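SAM-dependent methyltransferase (Pyrococcus horikoshii, PDB 1WZN) probably transfers methyl groups from S-adenosylmethionine to an acceptor that is not specified, and binds the product S-adenosyl-L-homocysteine. Local coordinates at residues I116-R125 with L207-L218. Numbering follows the deposited sequence.
Sequences IMYFDEEDLR and LNIYTPREVRLL. With MG (magnesium ion), chain E.
Met-117, within a 3-10 segment, meets Asn-208, the last residue of strand 198-208, with CA atoms 4.7 Å apart, while helices 121-125 and 212-218 cross at -51° with axes 11.1 Å apart. The meeting illustrates how one carbonyl can join two chain segments: Met-117 O accepts from Asn-208 N at 2.7 Å, in the carbonyl plane, and from Asn-208 ND2 at 3.0 Å, from above that plane. With CG of Asn-208 beside its own backbone N (chi1 -63°), main-chain and side-chain donors converge on the same oxygen, and Lys-182 holds the other amide atom, OD1. With an alanine in its place, Met-117 O would probably lose the amide bond and keep, of these two, the one from the backbone N, and Lys-182 would lose an acceptor.

Leucine methyls cover two tyrosine rings. Leu-207 CD2 sits over the centre of the Tyr-118 ring, 3.7 Å from its centroid, whereas Leu-124 CD2 lies over a face of Tyr-210, displaced toward the rim. Tyr-210 OH appears to donate to Phe-119 O, although its modelled position is uncertain; the side chain of that same Phe-119 touches S-adenosyl-L-homocysteine. Leu-218 packs its CD2 against the edge of the Arg-125 guanidinium and CG of Glu-121, which forms a salt bridge with Arg-216 of the second subunit. Beyond, Asp-120 caps helix 121-134 through OD1, accepting from Asp-123 N, and binds magnesium through OD2 at 2.4 Å.

The contact thus ties the start of helix 121-134, in the Rossmann-like methyltransferase domain, to the link between the antiparallel sheet and helix 212-219. Ile-116 and Val-215 meet tip to tip, and both touch Phe-145 of strand 139-146.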
ATOM      1  N   ILE A 116       7.377  -0.255  29.733  1.00 18.60           N
ATOM      2  CA  ILE A 116       7.435   1.169  30.064  1.00 19.03           C
ATOM      3  C   ILE A 116       6.369   1.938  29.297  1.00 18.88           C
ATOM      4  O   ILE A 116       5.993   3.040  29.695  1.00 18.64           O
ATOM      5  CB  ILE A 116       8.807   1.833  29.755  1.00 19.44           C
ATOM      6  CG1 ILE A 116       9.160   1.673  28.278  1.00 20.46           C
ATOM      7  CG2 ILE A 116       9.880   1.266  30.669  1.00 19.40           C
ATOM      8  CD1 ILE A 116      10.387   2.469  27.872  1.00 23.92           C
ATOM      9  N   MET A 117       5.871   1.351  28.211  1.00 18.89           N
ATOM     10  CA  MET A 117       4.853   2.012  27.395  1.00 19.56           C
ATOM     11  C   MET A 117       3.520   2.205  28.111  1.00 19.73           C
ATOM     12  O   MET A 117       2.692   3.005  27.677  1.00 18.56           O
ATOM     13  CB  MET A 117       4.638   1.242  26.088  1.00 21.13           C
ATOM     14  CG  MET A 117       5.830   1.315  25.143  1.00 24.08           C
ATOM     15  SD  MET A 117       5.572   0.456  23.574  1.00 28.74           S
ATOM     16  CE  MET A 117       4.449   1.587  22.741  1.00 29.73           C
ATOM     17  N   TYR A 118       3.303   1.481  29.206  1.00 18.54           N
ATOM     18  CA  TYR A 118       2.060   1.630  29.953  1.00 18.97           C
ATOM     19  C   TYR A 118       2.068   2.900  30.795  1.00 20.43           C
ATOM     20  O   TYR A 118       1.031   3.310  31.311  1.00 20.31           O
ATOM     21  CB  TYR A 118       1.827   0.420  30.873  1.00 19.52           C
ATOM     22  CG  TYR A 118       1.160  -0.743  30.183  1.00 21.94           C
ATOM     23  CD1 TYR A 118      -0.224  -0.778  30.011  1.00 24.34           C
ATOM     24  CD2 TYR A 118       1.916  -1.773  29.633  1.00 23.53           C
ATOM     25  CE1 TYR A 118      -0.835  -1.811  29.297  1.00 23.76           C
ATOM     26  CE2 TYR A 118       1.317  -2.805  28.915  1.00 25.19           C
ATOM     27  CZ  TYR A 118      -0.056  -2.814  28.749  1.00 26.00           C
ATOM     28  OH  TYR A 118      -0.643  -3.817  28.011  1.00 28.87           O
ATOM     29  N   PHE A 119       3.230   3.539  30.906  1.00 19.12           N
ATOM     30  CA  PHE A 119       3.363   4.732  31.741  1.00 20.51           C
ATOM     31  C   PHE A 119       3.612   6.030  30.989  1.00 21.18           C
ATOM     32  O   PHE A 119       4.440   6.066  30.078  1.00 20.68           O
ATOM     33  CB  PHE A 119       4.504   4.505  32.735  1.00 19.86           C
ATOM     34  CG  PHE A 119       4.379   3.223  33.498  1.00 20.38           C
ATOM     35  CD1 PHE A 119       3.446   3.098  34.514  1.00 20.34           C
ATOM     36  CD2 PHE A 119       5.160   2.119  33.163  1.00 20.76           C
ATOM     37  CE1 PHE A 119       3.286   1.887  35.192  1.00 23.16           C
ATOM     38  CE2 PHE A 119       5.008   0.904  33.833  1.00 20.44           C
ATOM     39  CZ  PHE A 119       4.071   0.789  34.847  1.00 20.93           C
ATOM     40  N   ASP A 120       2.902   7.096  31.370  1.00 21.35           N
ATOM     41  CA  ASP A 120       3.116   8.388  30.720  1.00 22.13           C
ATOM     42  C   ASP A 120       4.385   9.002  31.304  1.00 23.54           C
ATOM     43  O   ASP A 120       5.011   8.403  32.181  1.00 20.96           O
ATOM     44  CB  ASP A 120       1.912   9.344  30.889  1.00 22.38           C
ATOM     45  CG  ASP A 120       1.527   9.601  32.347  1.00 25.67           C
ATOM     46  OD1 ASP A 120       2.381   9.519  33.260  1.00 21.62           O
ATOM     47  OD2 ASP A 120       0.340   9.920  32.572  1.00 28.47           O
ATOM     48  N   GLU A 121       4.765  10.183  30.829  1.00 23.09           N
ATOM     49  CA  GLU A 121       5.997  10.814  31.296  1.00 24.56           C
ATOM     50  C   GLU A 121       6.132  10.931  32.812  1.00 23.45           C
ATOM     51  O   GLU A 121       7.163  10.561  33.375  1.00 23.10           O
ATOM     52  CB  GLU A 121       6.163  12.203  30.669  1.00 27.69           C
ATOM     53  CG  GLU A 121       7.553  12.783  30.872  1.00 28.52           C
ATOM     54  CD  GLU A 121       7.718  14.165  30.265  1.00 32.36           C
ATOM     55  OE1 GLU A 121       7.066  15.115  30.747  1.00 33.56           O
ATOM     56  OE2 GLU A 121       8.501  14.299  29.304  1.00 33.36           O
ATOM     57  N   GLU A 122       5.101  11.450  33.469  1.00 21.89           N
ATOM     58  CA  GLU A 122       5.129  11.627  34.917  1.00 24.16           C
ATOM     59  C   GLU A 122       5.302  10.298  35.663  1.00 23.65           C
ATOM     60  O   GLU A 122       6.109  10.195  36.588  1.00 21.38           O
ATOM     61  CB  GLU A 122       3.846  12.325  35.377  1.00 27.75           C
ATOM     62  CG  GLU A 122       3.628  13.738  34.797  1.00 34.22           C
ATOM     63  CD  GLU A 122       3.574  13.779  33.265  1.00 38.19           C
ATOM     64  OE1 GLU A 122       2.881  12.929  32.656  1.00 34.98           O
ATOM     65  OE2 GLU A 122       4.215  14.679  32.670  1.00 40.08           O
ATOM     66  N   ASP A 123       4.539   9.286  35.265  1.00 22.01           N
ATOM     67  CA  ASP A 123       4.633   7.981  35.912  1.00 22.73           C
ATOM     68  C   ASP A 123       5.957   7.296  35.604  1.00 20.22           C
ATOM     69  O   ASP A 123       6.476   6.545  36.428  1.00 19.09           O
ATOM     70  CB  ASP A 123       3.466   7.078  35.492  1.00 22.58           C
ATOM     71  CG  ASP A 123       2.169   7.444  36.187  1.00 26.07           C
ATOM     72  OD1 ASP A 123       2.221   8.174  37.198  1.00 27.75           O
ATOM     73  OD2 ASP A 123       1.096   6.990  35.741  1.00 28.59           O
ATOM     74  N   LEU A 124       6.510   7.548  34.422  1.00 20.65           N
ATOM     75  CA  LEU A 124       7.779   6.934  34.060  1.00 21.18           C
ATOM     76  C   LEU A 124       8.888   7.524  34.934  1.00 23.13           C
ATOM     77  O   LEU A 124       9.786   6.805  35.380  1.00 21.01           O
ATOM     78  CB  LEU A 124       8.083   7.152  32.568  1.00 21.24           C
ATOM     79  CG  LEU A 124       9.168   6.271  31.944  1.00 22.90           C
ATOM     80  CD1 LEU A 124       8.866   4.790  32.208  1.00 22.21           C
ATOM     81  CD2 LEU A 124       9.248   6.541  30.447  1.00 20.94           C
ATOM     82  N   ARG A 125       8.825   8.830  35.196  1.00 21.70           N
ATOM     83  CA  ARG A 125       9.836   9.452  36.050  1.00 23.03           C
ATOM     84  C   ARG A 125       9.713   8.877  37.456  1.00 22.70           C
ATOM     85  O   ARG A 125      10.718   8.625  38.125  1.00 22.38           O
ATOM     86  CB  ARG A 125       9.655  10.972  36.122  1.00 26.01           C
ATOM     87  CG  ARG A 125       9.959  11.724  34.836  1.00 31.70           C
ATOM     88  CD  ARG A 125      10.060  13.218  35.113  1.00 36.33           C
ATOM     89  NE  ARG A 125      10.448  13.977  33.927  1.00 42.78           N
ATOM     90  CZ  ARG A 125      10.922  15.220  33.958  1.00 44.15           C
ATOM     91  NH1 ARG A 125      11.072  15.846  35.117  1.00 45.09           N
ATOM     92  NH2 ARG A 125      11.243  15.840  32.831  1.00 45.13           N
ATOM     93  N   LEU A 207      -1.344   3.082  25.262  1.00 20.37           N
ATOM     94  CA  LEU A 207       0.098   3.017  25.446  1.00 20.71           C
ATOM     95  C   LEU A 207       0.754   4.342  25.102  1.00 21.79           C
ATOM     96  O   LEU A 207       0.169   5.174  24.410  1.00 21.15           O
ATOM     97  CB  LEU A 207       0.688   1.897  24.584  1.00 20.25           C
ATOM     98  CG  LEU A 207       0.134   0.504  24.903  1.00 21.49           C
ATOM     99  CD1 LEU A 207       0.727  -0.513  23.945  1.00 24.44           C
ATOM    100  CD2 LEU A 207       0.458   0.135  26.349  1.00 21.17           C
ATOM    101  N   ASN A 208       1.978   4.520  25.584  1.00 20.26           N
ATOM    102  CA  ASN A 208       2.735   5.746  25.367  1.00 21.20           C
ATOM    103  C   ASN A 208       3.924   5.491  24.453  1.00 21.98           C
ATOM    104  O   ASN A 208       4.631   4.493  24.604  1.00 23.37           O
ATOM    105  CB  ASN A 208       3.204   6.277  26.719  1.00 20.82           C
ATOM    106  CG  ASN A 208       2.046   6.642  27.623  1.00 20.24           C
ATOM    107  OD1 ASN A 208       1.515   7.749  27.549  1.00 20.70           O
ATOM    108  ND2 ASN A 208       1.632   5.702  28.465  1.00 21.01           N
ATOM    109  N   ILE A 209       4.140   6.400  23.510  1.00 21.70           N
ATOM    110  CA  ILE A 209       5.228   6.285  22.544  1.00 21.07           C
ATOM    111  C   ILE A 209       6.445   7.108  22.958  1.00 21.63           C
ATOM    112  O   ILE A 209       6.338   8.315  23.194  1.00 20.33           O
ATOM    113  CB  ILE A 209       4.768   6.765  21.155  1.00 24.01           C
ATOM    114  CG1 ILE A 209       3.501   6.013  20.742  1.00 25.66           C
ATOM    115  CG2 ILE A 209       5.884   6.550  20.136  1.00 24.08           C
ATOM    116  CD1 ILE A 209       2.835   6.574  19.489  1.00 27.74           C
ATOM    117  N   TYR A 210       7.598   6.447  23.018  1.00 21.97           N
ATOM    118  CA  TYR A 210       8.853   7.080  23.408  1.00 23.42           C
ATOM    119  C   TYR A 210       9.972   6.740  22.433  1.00 24.08           C
ATOM    120  O   TYR A 210      10.001   5.643  21.875  1.00 25.11           O
ATOM    121  CB  TYR A 210       9.295   6.583  24.786  1.00 23.03           C
ATOM    122  CG  TYR A 210       8.399   6.957  25.941  1.00 20.84           C
ATOM    123  CD1 TYR A 210       8.392   8.252  26.453  1.00 21.69           C
ATOM    124  CD2 TYR A 210       7.590   6.000  26.553  1.00 22.30           C
ATOM    125  CE1 TYR A 210       7.607   8.585  27.552  1.00 19.28           C
ATOM    126  CE2 TYR A 210       6.799   6.322  27.648  1.00 19.60           C
ATOM    127  CZ  TYR A 210       6.814   7.618  28.142  1.00 20.88           C
ATOM    128  OH  TYR A 210       6.025   7.940  29.218  1.00 20.50           O
ATOM    129  N   THR A 211      10.898   7.673  22.243  1.00 23.42           N
ATOM    130  CA  THR A 211      12.048   7.430  21.381  1.00 23.32           C
ATOM    131  C   THR A 211      13.169   7.022  22.325  1.00 22.01           C
ATOM    132  O   THR A 211      13.066   7.227  23.535  1.00 21.48           O
ATOM    133  CB  THR A 211      12.495   8.692  20.641  1.00 24.33           C
ATOM    134  OG1 THR A 211      12.876   9.690  21.599  1.00 24.68           O
ATOM    135  CG2 THR A 211      11.365   9.220  19.753  1.00 23.53           C
ATOM    136  N   PRO A 212      14.245   6.435  21.793  1.00 22.34           N
ATOM    137  CA  PRO A 212      15.359   6.024  22.654  1.00 24.24           C
ATOM    138  C   PRO A 212      15.954   7.218  23.397  1.00 25.55           C
ATOM    139  O   PRO A 212      16.268   7.131  24.583  1.00 25.61           O
ATOM    140  CB  PRO A 212      16.344   5.409  21.666  1.00 23.30           C
ATOM    141  CG  PRO A 212      15.435   4.809  20.641  1.00 24.52           C
ATOM    142  CD  PRO A 212      14.415   5.900  20.430  1.00 21.04           C
ATOM    143  N   ARG A 213      16.099   8.335  22.694  1.00 25.75           N
ATOM    144  CA  ARG A 213      16.661   9.532  23.305  1.00 26.65           C
ATOM    145  C   ARG A 213      15.775  10.051  24.434  1.00 24.12           C
ATOM    146  O   ARG A 213      16.277  10.531  25.449  1.00 24.71           O
ATOM    147  CB  ARG A 213      16.866  10.617  22.247  1.00 29.79           C
ATOM    148  CG  ARG A 213      17.543  11.877  22.770  1.00 33.21           C
ATOM    149  CD  ARG A 213      17.910  12.782  21.609  1.00 35.95           C
ATOM    150  NE  ARG A 213      18.819  12.099  20.696  1.00 36.32           N
ATOM    151  CZ  ARG A 213      18.868  12.312  19.385  1.00 35.52           C
ATOM    152  NH1 ARG A 213      18.054  13.194  18.820  1.00 33.25           N
ATOM    153  NH2 ARG A 213      19.728  11.634  18.641  1.00 35.38           N
ATOM    154  N   GLU A 214      14.460   9.953  24.257  1.00 23.44           N
ATOM    155  CA  GLU A 214      13.517  10.398  25.281  1.00 23.99           C
ATOM    156  C   GLU A 214      13.711   9.609  26.565  1.00 24.57           C
ATOM    157  O   GLU A 214      13.795  10.175  27.653  1.00 22.88           O
ATOM    158  CB  GLU A 214      12.077  10.186  24.830  1.00 25.65           C
ATOM    159  CG  GLU A 214      11.508  11.233  23.920  1.00 30.18           C
ATOM    160  CD  GLU A 214      10.102  10.873  23.503  1.00 28.97           C
ATOM    161  OE1 GLU A 214       9.387  11.741  22.990  1.00 34.60           O
ATOM    162  OE2 GLU A 214       9.708   9.709  23.691  1.00 32.78           O
ATOM    163  N   VAL A 215      13.755   8.289  26.435  1.00 24.07           N
ATOM    164  CA  VAL A 215      13.933   7.445  27.605  1.00 25.37           C
ATOM    165  C   VAL A 215      15.260   7.755  28.292  1.00 24.92           C
ATOM    166  O   VAL A 215      15.316   7.833  29.519  1.00 27.69           O
ATOM    167  CB  VAL A 215      13.874   5.954  27.232  1.00 24.25           C
ATOM    168  CG1 VAL A 215      13.973   5.100  28.499  1.00 26.16           C
ATOM    169  CG2 VAL A 215      12.560   5.658  26.511  1.00 22.35           C
ATOM    170  N   ARG A 216      16.320   7.943  27.511  1.00 25.62           N
ATOM    171  CA  ARG A 216      17.622   8.259  28.091  1.00 26.97           C
ATOM    172  C   ARG A 216      17.572   9.572  28.870  1.00 27.04           C
ATOM    173  O   ARG A 216      18.080   9.655  29.992  1.00 26.77           O
ATOM    174  CB  ARG A 216      18.709   8.336  27.011  1.00 29.17           C
ATOM    175  CG  ARG A 216      20.046   8.838  27.551  1.00 34.25           C
ATOM    176  CD  ARG A 216      21.196   8.687  26.562  1.00 38.03           C
ATOM    177  NE  ARG A 216      21.006   9.462  25.341  1.00 42.73           N
ATOM    178  CZ  ARG A 216      20.847  10.781  25.299  1.00 44.49           C
ATOM    179  NH1 ARG A 216      20.853  11.496  26.417  1.00 46.67           N
ATOM    180  NH2 ARG A 216      20.685  11.387  24.133  1.00 45.28           N
ATOM    181  N   LEU A 217      16.953  10.593  28.282  1.00 25.69           N
ATOM    182  CA  LEU A 217      16.834  11.896  28.936  1.00 24.30           C
ATOM    183  C   LEU A 217      16.043  11.789  30.235  1.00 24.90           C
ATOM    184  O   LEU A 217      16.344  12.469  31.217  1.00 24.37           O
ATOM    185  CB  LEU A 217      16.137  12.903  28.013  1.00 25.01           C
ATOM    186  CG  LEU A 217      16.881  13.359  26.759  1.00 25.52           C
ATOM    187  CD1 LEU A 217      15.943  14.202  25.904  1.00 24.70           C
ATOM    188  CD2 LEU A 217      18.124  14.156  27.150  1.00 29.05           C
ATOM    189  N   LEU A 218      15.019  10.943  30.240  1.00 22.53           N
ATOM    190  CA  LEU A 218      14.212  10.774  31.439  1.00 24.23           C
ATOM    191  C   LEU A 218      14.956   9.941  32.482  1.00 22.96           C
ATOM    192  O   LEU A 218      14.816  10.174  33.679  1.00 26.59           O
ATOM    193  CB  LEU A 218      12.877  10.113  31.084  1.00 22.52           C
ATOM    194  CG  LEU A 218      11.939  10.972  30.228  1.00 24.23           C
ATOM    195  CD1 LEU A 218      10.827  10.114  29.645  1.00 24.94           C
ATOM    196  CD2 LEU A 218      11.370  12.097  31.075  1.00 24.84           C
TER
HETATM  197 MG    MG E1007      -0.476  11.344  34.287  1.00 49.53          MG
HETATM  198  O   HOH W   1       0.962  10.441  35.334  1.00 32.58           O
HETATM  199  O   HOH W   2       0.567  13.075  33.719  1.00 41.93           O